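Side-chain contact in reticulocyte binding protein (Streptococcus agalactiae COH1, PDB 3FAW), which is a cell-wall-anchored pullulanase of group B Streptococcus, which probably hydrolyses the alpha-1,6 branch linkages of pullulan and related alpha-glucans: residues S350-S355 / I442-S447. Sequence-based numbering, arbitrary orientation.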
ATOM      1  N   SER A 350       6.211   0.303 -12.982  1.00 15.22           N
ATOM      2  CA  SER A 350       6.341   1.764 -13.064  1.00 15.88           C
ATOM      3  C   SER A 350       5.702   2.445 -11.855  1.00 16.68           C
ATOM      4  O   SER A 350       4.768   1.909 -11.247  1.00 14.82           O
ATOM      5  CB  SER A 350       5.709   2.298 -14.358  1.00 16.76           C
ATOM      6  OG  SER A 350       5.920   3.701 -14.503  1.00 17.97           O
ATOM      7  N   TYR A 351       6.222   3.624 -11.516  1.00 15.96           N
ATOM      8  CA  TYR A 351       5.699   4.433 -10.411  1.00 15.49           C
ATOM      9  C   TYR A 351       4.957   5.683 -10.892  1.00 14.67           C
ATOM     10  O   TYR A 351       4.357   6.389 -10.088  1.00 13.93           O
ATOM     11  CB  TYR A 351       6.830   4.806  -9.441  1.00 14.69           C
ATOM     12  CG  TYR A 351       7.380   3.608  -8.693  1.00 14.66           C
ATOM     13  CD1 TYR A 351       6.535   2.790  -7.940  1.00 15.17           C
ATOM     14  CD2 TYR A 351       8.733   3.278  -8.744  1.00 11.93           C
ATOM     15  CE1 TYR A 351       7.016   1.688  -7.261  1.00 11.11           C
ATOM     16  CE2 TYR A 351       9.228   2.168  -8.059  1.00 13.90           C
ATOM     17  CZ  TYR A 351       8.360   1.377  -7.322  1.00 12.84           C
ATOM     18  OH  TYR A 351       8.826   0.279  -6.640  1.00 12.18           O
ATOM     19  N   PHE A 352       4.996   5.929 -12.203  1.00 14.17           N
ATOM     20  CA  PHE A 352       4.276   7.037 -12.847  1.00 12.86           C
ATOM     21  C   PHE A 352       3.212   6.544 -13.826  1.00 10.14           C
ATOM     22  O   PHE A 352       2.134   7.130 -13.925  1.00  9.11           O
ATOM     23  CB  PHE A 352       5.249   7.915 -13.642  1.00 12.70           C
ATOM     24  CG  PHE A 352       6.205   8.700 -12.800  1.00 13.71           C
ATOM     25  CD1 PHE A 352       5.955  10.032 -12.501  1.00 14.71           C
ATOM     26  CD2 PHE A 352       7.376   8.118 -12.333  1.00 13.90           C
ATOM     27  CE1 PHE A 352       6.850  10.770 -11.736  1.00 13.45           C
ATOM     28  CE2 PHE A 352       8.272   8.847 -11.564  1.00 13.85           C
ATOM     29  CZ  PHE A 352       8.009  10.174 -11.268  1.00 14.07           C
ATOM     30  N   ALA A 353       3.540   5.488 -14.573  1.00 10.29           N
ATOM     31  CA  ALA A 353       2.668   4.969 -15.622  1.00 10.56           C
ATOM     32  C   ALA A 353       1.631   3.978 -15.077  1.00 11.26           C
ATOM     33  O   ALA A 353       1.976   3.030 -14.366  1.00 11.77           O
ATOM     34  CB  ALA A 353       3.498   4.319 -16.718  1.00  9.15           C
ATOM     35  N   LEU A 354       0.368   4.208 -15.434  1.00 10.77           N
ATOM     36  CA  LEU A 354      -0.752   3.372 -14.996  1.00 10.74           C
ATOM     37  C   LEU A 354      -0.730   2.014 -15.674  1.00 12.55           C
ATOM     38  O   LEU A 354      -0.183   1.862 -16.766  1.00 14.25           O
ATOM     39  CB  LEU A 354      -2.092   4.054 -15.310  1.00  9.88           C
ATOM     40  CG  LEU A 354      -2.370   5.382 -14.599  1.00  9.93           C
ATOM     41  CD1 LEU A 354      -3.659   6.038 -15.112  1.00  7.87           C
ATOM     42  CD2 LEU A 354      -2.426   5.190 -13.098  1.00  7.84           C
ATOM     43  N   SER A 355      -1.334   1.033 -15.014  1.00 13.54           N
ATOM     44  CA  SER A 355      -1.529  -0.286 -15.594  1.00 12.95           C
ATOM     45  C   SER A 355      -2.542  -0.195 -16.735  1.00 13.31           C
ATOM     46  O   SER A 355      -3.500   0.581 -16.667  1.00 12.46           O
ATOM     47  CB  SER A 355      -2.033  -1.260 -14.526  1.00 12.64           C
ATOM     48  OG  SER A 355      -2.264  -2.550 -15.068  1.00 14.90           O
ATOM     49  N   ILE A 442       4.600  10.791  -6.279  1.00 12.24           N
ATOM     50  CA  ILE A 442       3.559  11.239  -5.353  1.00 11.33           C
ATOM     51  C   ILE A 442       3.041  12.628  -5.749  1.00 10.88           C
ATOM     52  O   ILE A 442       1.836  12.874  -5.722  1.00 11.56           O
ATOM     53  CB  ILE A 442       4.056  11.243  -3.885  1.00 11.30           C
ATOM     54  CG1 ILE A 442       4.240   9.807  -3.370  1.00 10.71           C
ATOM     55  CG2 ILE A 442       3.081  12.005  -2.984  1.00 10.93           C
ATOM     56  CD1 ILE A 442       2.942   9.066  -3.053  1.00  7.20           C
ATOM     57  N   LYS A 443       3.944  13.526  -6.133  1.00 11.31           N
ATOM     58  CA  LYS A 443       3.556  14.869  -6.586  1.00 12.24           C
ATOM     59  C   LYS A 443       2.787  14.835  -7.906  1.00 11.80           C
ATOM     60  O   LYS A 443       1.817  15.577  -8.088  1.00 13.20           O
ATOM     61  CB  LYS A 443       4.789  15.762  -6.757  1.00 13.50           C
ATOM     62  CG  LYS A 443       5.426  16.230  -5.458  1.00 12.42           C
ATOM     63  CD  LYS A 443       6.798  16.839  -5.710  1.00 13.61           C
ATOM     64  CE  LYS A 443       6.708  18.188  -6.410  1.00 14.96           C
ATOM     65  NZ  LYS A 443       8.028  18.611  -6.945  1.00 17.45           N
ATOM     66  N   TYR A 444       3.234  13.988  -8.827  1.00 11.42           N
ATOM     67  CA  TYR A 444       2.568  13.834 -10.121  1.00 11.02           C
ATOM     68  C   TYR A 444       1.160  13.261  -9.950  1.00 12.09           C
ATOM     69  O   TYR A 444       0.189  13.834 -10.450  1.00 11.58           O
ATOM     70  CB  TYR A 444       3.401  12.957 -11.065  1.00 10.86           C
ATOM     71  CG  TYR A 444       2.649  12.492 -12.298  1.00 10.85           C
ATOM     72  CD1 TYR A 444       2.397  13.356 -13.360  1.00 12.37           C
ATOM     73  CD2 TYR A 444       2.180  11.187 -12.392  1.00  9.77           C
ATOM     74  CE1 TYR A 444       1.699  12.921 -14.493  1.00 14.38           C
ATOM     75  CE2 TYR A 444       1.488  10.746 -13.512  1.00 11.47           C
ATOM     76  CZ  TYR A 444       1.245  11.611 -14.557  1.00 12.95           C
ATOM     77  OH  TYR A 444       0.552  11.154 -15.666  1.00 13.13           O
ATOM     78  N   LEU A 445       1.050  12.146  -9.232  1.00 10.39           N
ATOM     79  CA  LEU A 445      -0.254  11.537  -8.975  1.00 11.81           C
ATOM     80  C   LEU A 445      -1.204  12.499  -8.258  1.00 12.17           C
ATOM     81  O   LEU A 445      -2.381  12.584  -8.613  1.00 11.46           O
ATOM     82  CB  LEU A 445      -0.106  10.234  -8.182  1.00 11.91           C
ATOM     83  CG  LEU A 445       0.619   9.108  -8.936  1.00 14.04           C
ATOM     84  CD1 LEU A 445       0.976   7.941  -8.004  1.00 12.65           C
ATOM     85  CD2 LEU A 445      -0.204   8.631 -10.130  1.00 12.56           C
ATOM     86  N   THR A 446      -0.691  13.238  -7.273  1.00 12.51           N
ATOM     87  CA  THR A 446      -1.518  14.195  -6.534  1.00 12.51           C
ATOM     88  C   THR A 446      -2.044  15.308  -7.438  1.00 13.22           C
ATOM     89  O   THR A 446      -3.247  15.531  -7.511  1.00 14.17           O
ATOM     90  CB  THR A 446      -0.753  14.853  -5.359  1.00 11.80           C
ATOM     91  OG1 THR A 446      -0.229  13.844  -4.492  1.00 10.71           O
ATOM     92  CG2 THR A 446      -1.679  15.755  -4.559  1.00  9.80           C
ATOM     93  N   SER A 447      -1.136  16.003  -8.117  1.00 13.33           N
ATOM     94  CA  SER A 447      -1.498  17.193  -8.883  1.00 14.53           C
ATOM     95  C   SER A 447      -2.188  16.867 -10.216  1.00 13.85           C
ATOM     96  O   SER A 447      -3.088  17.594 -10.633  1.00 11.60           O
ATOM     97  CB  SER A 447      -0.268  18.084  -9.117  1.00 13.35           C
ATOM     98  OG  SER A 447       0.706  17.423  -9.900  1.00 17.90           O
TER
HETATM   99  O   HOH W   1       0.499   8.462 -15.755  1.00 12.01           O
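Phe352 and Tyr444 carry most of this contact, ring against ring. The Phe352 CD1 corner lies 3.9 Å from Tyr444 CD2, and Phe352 CE1 is 4.1 Å from Tyr444 CB, so the phenylalanine touches the CB end of the tyrosine as well as ring atoms CG and CD2. The two rings meet obliquely, centroids 6.0 Å apart and planes inclined at 46°. Tyr444 CB points toward the loop; with CG anti to its own backbone N (chi1 167°), the ring then leads away from the phenyl group, and its hydroxyl meets the water bound to Phe352 O. That carbonyl also lies against the tyrosine ring, Phe352 O being 3.7 Å from Tyr444 CE2 in an oblique approach. Leu445 CD1 approaches the carbonyl Tyr351 O as well, a loose van der Waals contact at 4.3 Å.

No direct hydrogen bond joins the segments; a single water does the polar work. It donates to Phe352 O at 2.8 Å and accepts from Tyr444 OH at 2.7 Å, tying the tyrosine's far end to the same residue that packs against its near end. Within the loop, Ser350 OG takes the N-H of Ala353 N at 3.0 Å in an ST motif that helps hold the backbone turned at Phe352.

The contact belongs to the outer layer of the TIM barrel of the catalytic domain. The loop, between strand 312-315 and helix 367-381, runs beside helix 432-449, whose Asp440 and Ser441 also touch Phe352. Tyr220 meets the Phe352 ring, Pro246 touches Tyr444, and Leu445 also packs inward on Phe454 of barrel strand 453-456.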